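Side-chain contacts in plasmin and fibronectin-binding protein A (Streptococcus pneumoniae, PDB 4MR0), which acts as a fibronectin-dependent surface adhesin and invasin that binds human fibronectin, plasmin, plasminogen and serum albumin: residues Phe438-Ala441 and Lys446-Arg449; Ala377-Thr382 and Asn392-Lys397; Leu492-Asn497 and Glu504-Glu509; Gly513-Leu518 and Ile530-Ser535. All blocks are in the same frame, centred on the assembly; numbering follows the deposited sequence.

Contact 1 of 4, residues Phe438-Ala441 and Lys446-Arg449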
# COMPACT_ATOMS: atom_id res chain seq x y z
N PHE A 438 6.28 -1.23 15.65
CA PHE A 438 7.39 -1.25 14.70
C PHE A 438 8.60 -1.93 15.34
O PHE A 438 8.99 -1.58 16.46
CB PHE A 438 7.79 0.18 14.28
CG PHE A 438 6.68 1.00 13.69
CD1 PHE A 438 5.69 1.55 14.50
CD2 PHE A 438 6.64 1.25 12.32
CE1 PHE A 438 4.68 2.34 13.96
CE2 PHE A 438 5.63 2.04 11.77
CZ PHE A 438 4.65 2.59 12.59
N ASN A 439 9.17 -2.90 14.63
CA ASN A 439 10.37 -3.60 15.11
C ASN A 439 11.40 -3.35 14.03
O ASN A 439 11.38 -3.99 12.98
CB ASN A 439 10.09 -5.10 15.26
CG ASN A 439 9.01 -5.38 16.29
OD1 ASN A 439 9.12 -4.96 17.45
ND2 ASN A 439 7.96 -6.07 15.88
N ILE A 440 12.30 -2.41 14.29
CA ILE A 440 13.31 -2.02 13.32
C ILE A 440 14.74 -2.38 13.71
O ILE A 440 15.19 -2.11 14.83
CB ILE A 440 13.24 -0.50 13.08
CG1 ILE A 440 11.83 -0.14 12.59
CG2 ILE A 440 14.29 -0.07 12.08
CD1 ILE A 440 11.54 1.36 12.53
N ALA A 441 15.45 -3.00 12.77
CA ALA A 441 16.84 -3.40 12.98
C ALA A 441 17.74 -2.70 11.98
O ALA A 441 18.95 -2.64 12.15
CB ALA A 441 16.97 -4.92 12.85
N LYS A 446 13.17 4.51 8.84
CA LYS A 446 12.41 5.43 9.67
C LYS A 446 11.07 4.75 9.91
O LYS A 446 10.51 4.14 9.00
CB LYS A 446 12.21 6.74 8.90
CG LYS A 446 11.76 7.93 9.72
CD LYS A 446 11.47 9.11 8.81
CE LYS A 446 12.38 10.30 9.12
NZ LYS A 446 13.27 10.63 7.98
N ALA A 447 10.55 4.83 11.14
CA ALA A 447 9.27 4.19 11.44
C ALA A 447 8.10 4.94 10.82
O ALA A 447 7.35 4.40 10.01
CB ALA A 447 9.08 4.10 12.95
N ILE A 448 7.96 6.21 11.20
CA ILE A 448 6.86 7.03 10.74
C ILE A 448 7.28 8.36 10.15
O ILE A 448 8.14 9.06 10.71
CB ILE A 448 5.89 7.34 11.91
CG1 ILE A 448 5.36 6.04 12.49
CG2 ILE A 448 4.76 8.23 11.43
CD1 ILE A 448 4.58 6.22 13.79
N ARG A 449 6.64 8.73 9.05
CA ARG A 449 6.92 9.99 8.38
C ARG A 449 5.64 10.57 7.78
O ARG A 449 4.90 9.87 7.09
CB ARG A 449 7.96 9.78 7.28
CG ARG A 449 8.27 11.01 6.46
CD ARG A 449 9.39 10.73 5.47
NE ARG A 449 9.86 11.95 4.83
CZ ARG A 449 9.27 12.53 3.79
NH1 ARG A 449 8.17 12.01 3.26
NH2 ARG A 449 9.78 13.65 3.29

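Contact 2 of 4, residues Ala377-Thr382 and Asn392-Lys397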
# COMPACT_ATOMS: atom_id res chain seq x y z
N ALA A 377 8.44 0.67 2.21
CA ALA A 377 7.42 1.10 3.14
C ALA A 377 6.26 0.13 3.23
O ALA A 377 5.94 -0.57 2.27
CB ALA A 377 6.90 2.47 2.72
N GLY A 378 5.62 0.09 4.39
CA GLY A 378 4.46 -0.76 4.55
C GLY A 378 3.30 -0.00 3.94
O GLY A 378 2.47 -0.56 3.21
N VAL A 379 3.26 1.29 4.23
CA VAL A 379 2.20 2.18 3.75
C VAL A 379 2.79 3.51 3.30
O VAL A 379 3.44 4.20 4.08
CB VAL A 379 1.17 2.45 4.89
CG1 VAL A 379 0.08 3.40 4.41
CG2 VAL A 379 0.57 1.13 5.37
N ARG A 380 2.56 3.88 2.04
CA ARG A 380 3.07 5.14 1.51
C ARG A 380 2.04 5.70 0.54
O ARG A 380 1.59 5.01 -0.38
CB ARG A 380 4.40 4.92 0.79
CG ARG A 380 4.91 6.15 0.03
CD ARG A 380 6.34 5.94 -0.45
NE ARG A 380 6.85 7.07 -1.22
CZ ARG A 380 6.66 7.25 -2.52
NH1 ARG A 380 5.96 6.37 -3.22
NH2 ARG A 380 7.18 8.31 -3.13
N PHE A 381 1.68 6.97 0.72
CA PHE A 381 0.67 7.56 -0.14
C PHE A 381 0.67 9.09 -0.15
O PHE A 381 1.17 9.74 0.77
CB PHE A 381 -0.72 7.10 0.32
CG PHE A 381 -1.04 7.48 1.75
CD1 PHE A 381 -0.62 6.69 2.81
CD2 PHE A 381 -1.73 8.66 2.03
CE1 PHE A 381 -0.87 7.07 4.14
CE2 PHE A 381 -1.98 9.05 3.36
CZ PHE A 381 -1.55 8.25 4.41
N THR A 382 0.10 9.64 -1.22
CA THR A 382 -0.08 11.08 -1.37
C THR A 382 -1.48 11.21 -1.95
O THR A 382 -1.88 10.43 -2.81
CB THR A 382 0.95 11.73 -2.36
OG1 THR A 382 0.67 13.13 -2.46
CG2 THR A 382 0.85 11.10 -3.75
N ASN A 392 -1.27 -2.26 13.17
CA ASN A 392 -0.45 -3.03 12.25
C ASN A 392 0.92 -3.31 12.86
O ASN A 392 1.35 -2.64 13.79
CB ASN A 392 -0.26 -2.25 10.95
CG ASN A 392 -1.57 -1.96 10.24
OD1 ASN A 392 -2.13 -2.83 9.58
ND2 ASN A 392 -2.07 -0.74 10.40
N ARG A 393 1.59 -4.32 12.32
CA ARG A 393 2.93 -4.67 12.78
C ARG A 393 3.90 -4.48 11.60
O ARG A 393 3.76 -5.11 10.56
CB ARG A 393 2.95 -6.13 13.25
CG ARG A 393 4.35 -6.67 13.46
CD ARG A 393 4.30 -8.07 14.03
NE ARG A 393 5.63 -8.69 14.04
CZ ARG A 393 5.87 -9.91 14.51
NH1 ARG A 393 4.89 -10.64 15.01
NH2 ARG A 393 7.11 -10.40 14.46
N PHE A 394 4.86 -3.59 11.77
CA PHE A 394 5.84 -3.33 10.71
C PHE A 394 7.20 -3.84 11.16
O PHE A 394 7.79 -3.29 12.09
CB PHE A 394 5.98 -1.83 10.43
CG PHE A 394 4.71 -1.14 10.03
CD1 PHE A 394 3.68 -0.95 10.95
CD2 PHE A 394 4.57 -0.61 8.75
CE1 PHE A 394 2.53 -0.25 10.60
CE2 PHE A 394 3.43 0.10 8.38
CZ PHE A 394 2.40 0.29 9.31
N ASP A 395 7.70 -4.88 10.50
CA ASP A 395 9.00 -5.42 10.85
C ASP A 395 10.02 -5.03 9.80
O ASP A 395 9.71 -4.95 8.61
CB ASP A 395 8.95 -6.94 10.98
CG ASP A 395 8.15 -7.41 12.19
OD1 ASP A 395 8.28 -6.80 13.27
OD2 ASP A 395 7.40 -8.40 12.06
N LYS A 396 11.25 -4.78 10.23
CA LYS A 396 12.31 -4.42 9.30
C LYS A 396 13.61 -5.03 9.80
O LYS A 396 14.08 -4.71 10.89
CB LYS A 396 12.44 -2.90 9.20
CG LYS A 396 13.49 -2.41 8.20
CD LYS A 396 13.17 -2.84 6.78
CE LYS A 396 14.17 -2.24 5.80
NZ LYS A 396 14.02 -2.79 4.42
N LYS A 397 14.17 -5.92 9.00
CA LYS A 397 15.41 -6.59 9.36
C LYS A 397 16.62 -5.86 8.79
O LYS A 397 16.48 -4.87 8.06
CB LYS A 397 15.39 -8.03 8.86
CG LYS A 397 14.30 -8.89 9.48
CD LYS A 397 14.46 -10.35 9.09
CE LYS A 397 13.90 -10.64 7.70
NZ LYS A 397 12.47 -11.09 7.78

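Contact 3 of 4, residues Leu492-Asn497 and Glu504-Glu509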
# COMPACT_ATOMS: atom_id res chain seq x y z
N LEU A 492 -1.95 19.00 14.49
CA LEU A 492 -1.02 17.89 14.58
C LEU A 492 -1.05 17.39 16.02
O LEU A 492 -0.91 18.18 16.96
CB LEU A 492 0.41 18.34 14.24
CG LEU A 492 1.51 17.31 14.54
CD1 LEU A 492 1.36 16.11 13.64
CD2 LEU A 492 2.89 17.95 14.35
N VAL A 493 -1.24 16.09 16.19
CA VAL A 493 -1.26 15.47 17.52
C VAL A 493 -0.29 14.29 17.54
O VAL A 493 -0.44 13.34 16.76
CB VAL A 493 -2.67 14.95 17.90
CG1 VAL A 493 -2.60 14.15 19.21
CG2 VAL A 493 -3.64 16.12 18.04
N VAL A 494 0.70 14.35 18.43
CA VAL A 494 1.68 13.28 18.57
C VAL A 494 1.67 12.97 20.06
O VAL A 494 2.29 13.70 20.85
CB VAL A 494 3.08 13.74 18.13
CG1 VAL A 494 4.04 12.55 18.11
CG2 VAL A 494 3.00 14.39 16.76
N SER A 495 0.98 11.91 20.46
CA SER A 495 0.88 11.61 21.88
C SER A 495 0.87 10.15 22.28
O SER A 495 0.48 9.27 21.52
CB SER A 495 -0.39 12.26 22.45
OG SER A 495 -0.42 13.64 22.15
N GLU A 496 1.32 9.90 23.51
CA GLU A 496 1.37 8.57 24.09
C GLU A 496 2.07 7.49 23.27
O GLU A 496 1.72 6.31 23.35
CB GLU A 496 -0.04 8.13 24.47
CG GLU A 496 -0.65 9.04 25.54
CD GLU A 496 -2.04 8.62 25.95
OE1 GLU A 496 -3.00 8.84 25.16
OE2 GLU A 496 -2.19 8.08 27.06
N ASN A 497 3.06 7.90 22.48
CA ASN A 497 3.81 6.95 21.69
C ASN A 497 4.98 6.47 22.55
O ASN A 497 5.50 7.23 23.38
CB ASN A 497 4.33 7.62 20.41
CG ASN A 497 3.21 8.07 19.48
OD1 ASN A 497 2.57 7.25 18.83
ND2 ASN A 497 2.97 9.37 19.42
N GLU A 504 17.30 10.05 17.60
CA GLU A 504 16.26 11.04 17.86
C GLU A 504 14.92 10.32 17.96
O GLU A 504 14.71 9.30 17.30
CB GLU A 504 16.20 12.08 16.74
CG GLU A 504 17.49 12.88 16.58
CD GLU A 504 18.05 12.79 15.17
OE1 GLU A 504 18.24 11.66 14.67
OE2 GLU A 504 18.30 13.86 14.57
N GLY A 505 14.03 10.84 18.79
CA GLY A 505 12.73 10.22 18.93
C GLY A 505 11.75 10.84 17.95
O GLY A 505 11.47 10.27 16.89
N ILE A 506 11.25 12.01 18.30
CA ILE A 506 10.30 12.73 17.47
C ILE A 506 10.87 14.05 16.97
O ILE A 506 11.47 14.81 17.73
CB ILE A 506 9.00 13.04 18.25
CG1 ILE A 506 8.32 11.73 18.64
CG2 ILE A 506 8.07 13.91 17.40
CD1 ILE A 506 7.25 11.90 19.71
N VAL A 507 10.69 14.32 15.68
CA VAL A 507 11.14 15.56 15.09
C VAL A 507 9.95 16.24 14.44
O VAL A 507 9.30 15.67 13.57
CB VAL A 507 12.23 15.34 14.00
CG1 VAL A 507 12.56 16.67 13.34
CG2 VAL A 507 13.48 14.73 14.62
N ILE A 508 9.65 17.46 14.89
CA ILE A 508 8.56 18.24 14.33
C ILE A 508 9.23 19.47 13.75
O ILE A 508 9.78 20.30 14.47
CB ILE A 508 7.54 18.63 15.42
CG1 ILE A 508 6.84 17.37 15.92
CG2 ILE A 508 6.52 19.62 14.86
CD1 ILE A 508 5.84 17.63 17.03
N GLU A 509 9.19 19.56 12.42
CA GLU A 509 9.85 20.64 11.71
C GLU A 509 8.96 21.48 10.81
O GLU A 509 8.25 20.95 9.96
CB GLU A 509 10.99 20.05 10.88
CG GLU A 509 11.78 21.05 10.06
CD GLU A 509 12.89 20.38 9.26
OE1 GLU A 509 13.24 19.22 9.57
OE2 GLU A 509 13.42 21.03 8.33

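Contact 4 of 4, residues Gly513-Leu518 and Ile530-Ser535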
# COMPACT_ATOMS: atom_id res chain seq x y z
N GLY A 513 0.05 26.19 12.95
CA GLY A 513 -1.25 25.95 13.52
C GLY A 513 -1.20 25.19 14.84
O GLY A 513 -0.19 25.21 15.54
N LYS A 514 -2.29 24.51 15.15
CA LYS A 514 -2.39 23.76 16.40
C LYS A 514 -1.52 22.50 16.47
O LYS A 514 -1.63 21.59 15.65
CB LYS A 514 -3.85 23.38 16.67
CG LYS A 514 -4.06 22.76 18.04
CD LYS A 514 -5.53 22.70 18.41
CE LYS A 514 -5.69 22.24 19.85
NZ LYS A 514 -4.92 23.10 20.79
N ILE A 515 -0.66 22.48 17.48
CA ILE A 515 0.24 21.36 17.71
C ILE A 515 0.09 20.87 19.15
O ILE A 515 0.05 21.68 20.09
CB ILE A 515 1.69 21.77 17.45
CG1 ILE A 515 1.84 22.20 15.98
CG2 ILE A 515 2.64 20.63 17.80
CD1 ILE A 515 3.24 22.64 15.60
N THR A 516 0.00 19.56 19.32
CA THR A 516 -0.15 18.95 20.64
C THR A 516 0.72 17.71 20.71
O THR A 516 0.54 16.77 19.95
CB THR A 516 -1.61 18.52 20.91
OG1 THR A 516 -2.49 19.61 20.63
CG2 THR A 516 -1.77 18.11 22.36
N VAL A 517 1.68 17.72 21.63
CA VAL A 517 2.58 16.59 21.83
C VAL A 517 2.48 16.26 23.31
O VAL A 517 3.04 16.96 24.14
CB VAL A 517 4.03 16.97 21.45
CG1 VAL A 517 4.95 15.78 21.66
CG2 VAL A 517 4.08 17.43 20.00
N LEU A 518 1.77 15.19 23.63
CA LEU A 518 1.55 14.83 25.02
C LEU A 518 1.92 13.44 25.49
O LEU A 518 1.51 12.43 24.91
CB LEU A 518 0.08 15.06 25.39
CG LEU A 518 -0.51 16.44 25.11
CD1 LEU A 518 -2.02 16.38 25.29
CD2 LEU A 518 0.11 17.48 26.04
N ILE A 530 12.74 14.86 21.72
CA ILE A 530 11.83 15.68 20.93
C ILE A 530 12.54 16.91 20.37
O ILE A 530 13.22 17.64 21.09
CB ILE A 530 10.65 16.18 21.80
CG1 ILE A 530 9.95 14.98 22.45
CG2 ILE A 530 9.67 16.98 20.95
CD1 ILE A 530 8.92 15.37 23.50
N SER A 531 12.38 17.13 19.07
CA SER A 531 12.98 18.28 18.39
C SER A 531 11.85 19.08 17.75
O SER A 531 11.18 18.60 16.84
CB SER A 531 13.96 17.82 17.31
OG SER A 531 14.99 17.02 17.86
N PHE A 532 11.64 20.30 18.24
CA PHE A 532 10.60 21.18 17.73
C PHE A 532 11.34 22.30 17.01
O PHE A 532 11.81 23.26 17.63
CB PHE A 532 9.76 21.71 18.90
CG PHE A 532 8.53 22.47 18.49
CD1 PHE A 532 7.92 22.23 17.26
CD2 PHE A 532 7.96 23.39 19.35
CE1 PHE A 532 6.74 22.90 16.91
CE2 PHE A 532 6.78 24.07 19.01
CZ PHE A 532 6.17 23.82 17.79
N ILE A 533 11.44 22.17 15.69
CA ILE A 533 12.18 23.10 14.85
C ILE A 533 11.39 23.95 13.86
O ILE A 533 10.41 23.50 13.28
CB ILE A 533 13.22 22.32 14.03
CG1 ILE A 533 14.19 21.61 14.97
CG2 ILE A 533 13.94 23.25 13.09
CD1 ILE A 533 15.02 20.54 14.29
N LYS A 534 11.85 25.18 13.66
CA LYS A 534 11.25 26.09 12.70
C LYS A 534 12.40 26.68 11.90
O LYS A 534 13.53 26.76 12.38
CB LYS A 534 10.48 27.21 13.40
CG LYS A 534 11.36 28.17 14.18
CD LYS A 534 10.60 29.43 14.56
CE LYS A 534 11.51 30.41 15.30
NZ LYS A 534 10.81 31.69 15.60
N SER A 535 12.13 27.09 10.66
CA SER A 535 13.17 27.65 9.84
C SER A 535 12.73 28.99 9.27
O SER A 535 11.54 29.28 9.19
CB SER A 535 13.51 26.72 8.67
OG SER A 535 12.53 26.80 7.66

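Contact 1 of 4, residues Phe438-Ala441 and Lys446-Arg449
F438 presses one face of its ring against A447, on the inner side of a coil of the parallel beta-helix that strands 431-440 and 445-451 help to build. Packing is tight along the side formed by A447 and I448. The methyl CB of A447 lies over that face, offset toward the rim, in a CH-pi contact 4.1 Å from the centroid of the F438 ring and 24° off its normal. At the far end of the ring F438 CZ meets I448 CG1 at 3.5 Å; the two side chains cross at about a right angle. With CG anti to its own carbonyl carbon (chi1 -57°), F438 points at the corner the chain turns at A447, and its CE2 comes within 3.4 Å of A447 O. I440 closes the patch from beside the ring, its CD1 reaching A447 CB at 3.7 Å. The outward sides of the two segments are looser and polar: on one, K446 carries its NZ to a salt bridge with E484, which R449 NE also engages; on the other, N439 takes the amide of N472 on its OD1. The side chains that meet are all apolar, held by shape and dispersion; the charged groups of K446 and R449 lie outside the interface.

Contact 2 of 4, residues Ala377-Thr382 and Asn392-Lys397
A corner of the right-handed parallel beta-helix, as in pectate lyase-like proteins, brings G378 and V379, within the third PbH1 repeat, against the ring of F394 on strand 387-396, in a different wall. The ring atom CE2 carries both approaches. It lies 4.1 Å from the CA of G378, where the absence of a side chain lets the aromatic ring come close to the backbone. V379 reaches the ring from another direction, its CG2 standing at the ring edge near the plane, 4.3 Å from CE2 of F394. F394 leaves its strand toward the corner, and with CG anti to the carbonyl carbon (chi1 -58°) the CE2 side of the ring meets it. The touch is light and wholly apolar, and more of the core completes the setting: F394 stacks on F438 of the next coil and touches L412 and V413 on strand 410-415.

The flanking residues of the same strand, R393 and D395, face the other way and form a salt bridge there. The carboxylate of D395 is gripped further by H370 NE2 at OD2 and by N439 ND2 at OD1, so neighbours in the adjacent coils hold its orientation. A longer, weak bond runs from R393 NE to D395 OD1 at 3.3 Å. R393 NE donates more closely to the syn lone pair of D395 OD2, at 2.7 Å; OD2 lies 31° out of the guanidinium plane and the N-H...O angle is a bent 131°.

Contact 3 of 4, residues Leu492-Asn497 and Glu504-Glu509
Strands 492-495 and 506-509 run nearly antiparallel, at 165°, with their axes 10.4 Å apart across the interior of a beta-helix coil, within the fifth PbH1 repeat; at that separation only side chains bridge them, L492 and V494 from one and I508 and I506 from the other. The alternation of the strands sends L492 and V494 inward from one wall and I506 and I508 inward from the other. V494 and I506 reach toward each other tip to tip, and their meeting is the closest of the contact: V494 CG1 lies 3.6 Å from I506 CD1. L492 and I508 do the same two residues along, with L492 CD2 at 4.0 Å from I508 CD1 and beside the CG2 branch of I508 as well. Both isoleucines hold CG1 anti to the carbonyl carbon (chi1 -63° for I506); with chi2 also near 180°, each CD1 is carried inward. L485 fills in against L492, V494 and I508, while I506 also touches F522. Where the strand gives way to the turn, N497 uses both ends of its amide to bind the preceding coil, ND2 to V466 O and OD1 to N469 N. V494 CG2 touches the far wall too, lying 4.3 Å from I508 CD1.

Contact 4 of 4, residues Gly513-Leu518 and Ile530-Ser535
I515 and F532 come from opposite directions and meet inside the coil, where the methyl CD1 of I515 rests against the far rim of the F532 ring, 3.7 Å from CE1 and within similar reach of CZ. The methyl approaches the ring obliquely. F532 extends to it by holding CG anti to its backbone N (chi1 -171°), which places the ring across the interior. I515 answers with a fully extended CG1-CD1 arm (chi2 180°). A second, looser pair lies further along the same two strands: V517 CG1 and I530 CD1 are 4.4 Å apart, a grazing contact between methyl groups.

The next shell explains how the pieces are kept in place. I508 touches both V517 and F532, filling in between the two walls from the preceding coil. The ring of F532 also meets that of Y560 edge-to-face, and the hydroxyl of Y560 bonds to the backbone oxygen of G513. T555 OG1 takes up the carbonyl of I515, the backbone of V517 pairs with I553, and F551 touches I530. These partners belong to the hairpin of strands 551-556 and 559-564, which therefore packs over this coil along both of its walls. Backbone bonds from K514 and T516 to L492 tie segment 513-518 to the coil before.

Facing strands joined by interior aliphatic and aromatic side chains, with a hairpin laid over the last of them, are what is expected at the C-terminal end of a parallel beta-helix, whose apolar core is shielded there by a cap.

Overall arrangement
All four contacts are buried and apolar in their side chains, and they are spread along the beta-helix from near its middle to its C-terminal end. Contact 2 lies about 8 Å from the centre of the chain and contact 4 about 28 Å (both measured between centres). Contacts 1 and 2 touch, through neighbouring strands 431-440 and 387-396, and each sets a phenylalanine against a chain corner. Contacts 3 and 4 also touch, as adjacent coils paired along both walls: strand 490-500 pairs with 515-523, and 506-509 with 530-535. There, facing strands meet by side chains alone. Contacts 1 and 2 are flanked by salt bridges, contact 4 by hydrogen bonds from its backbone to the terminal hairpin.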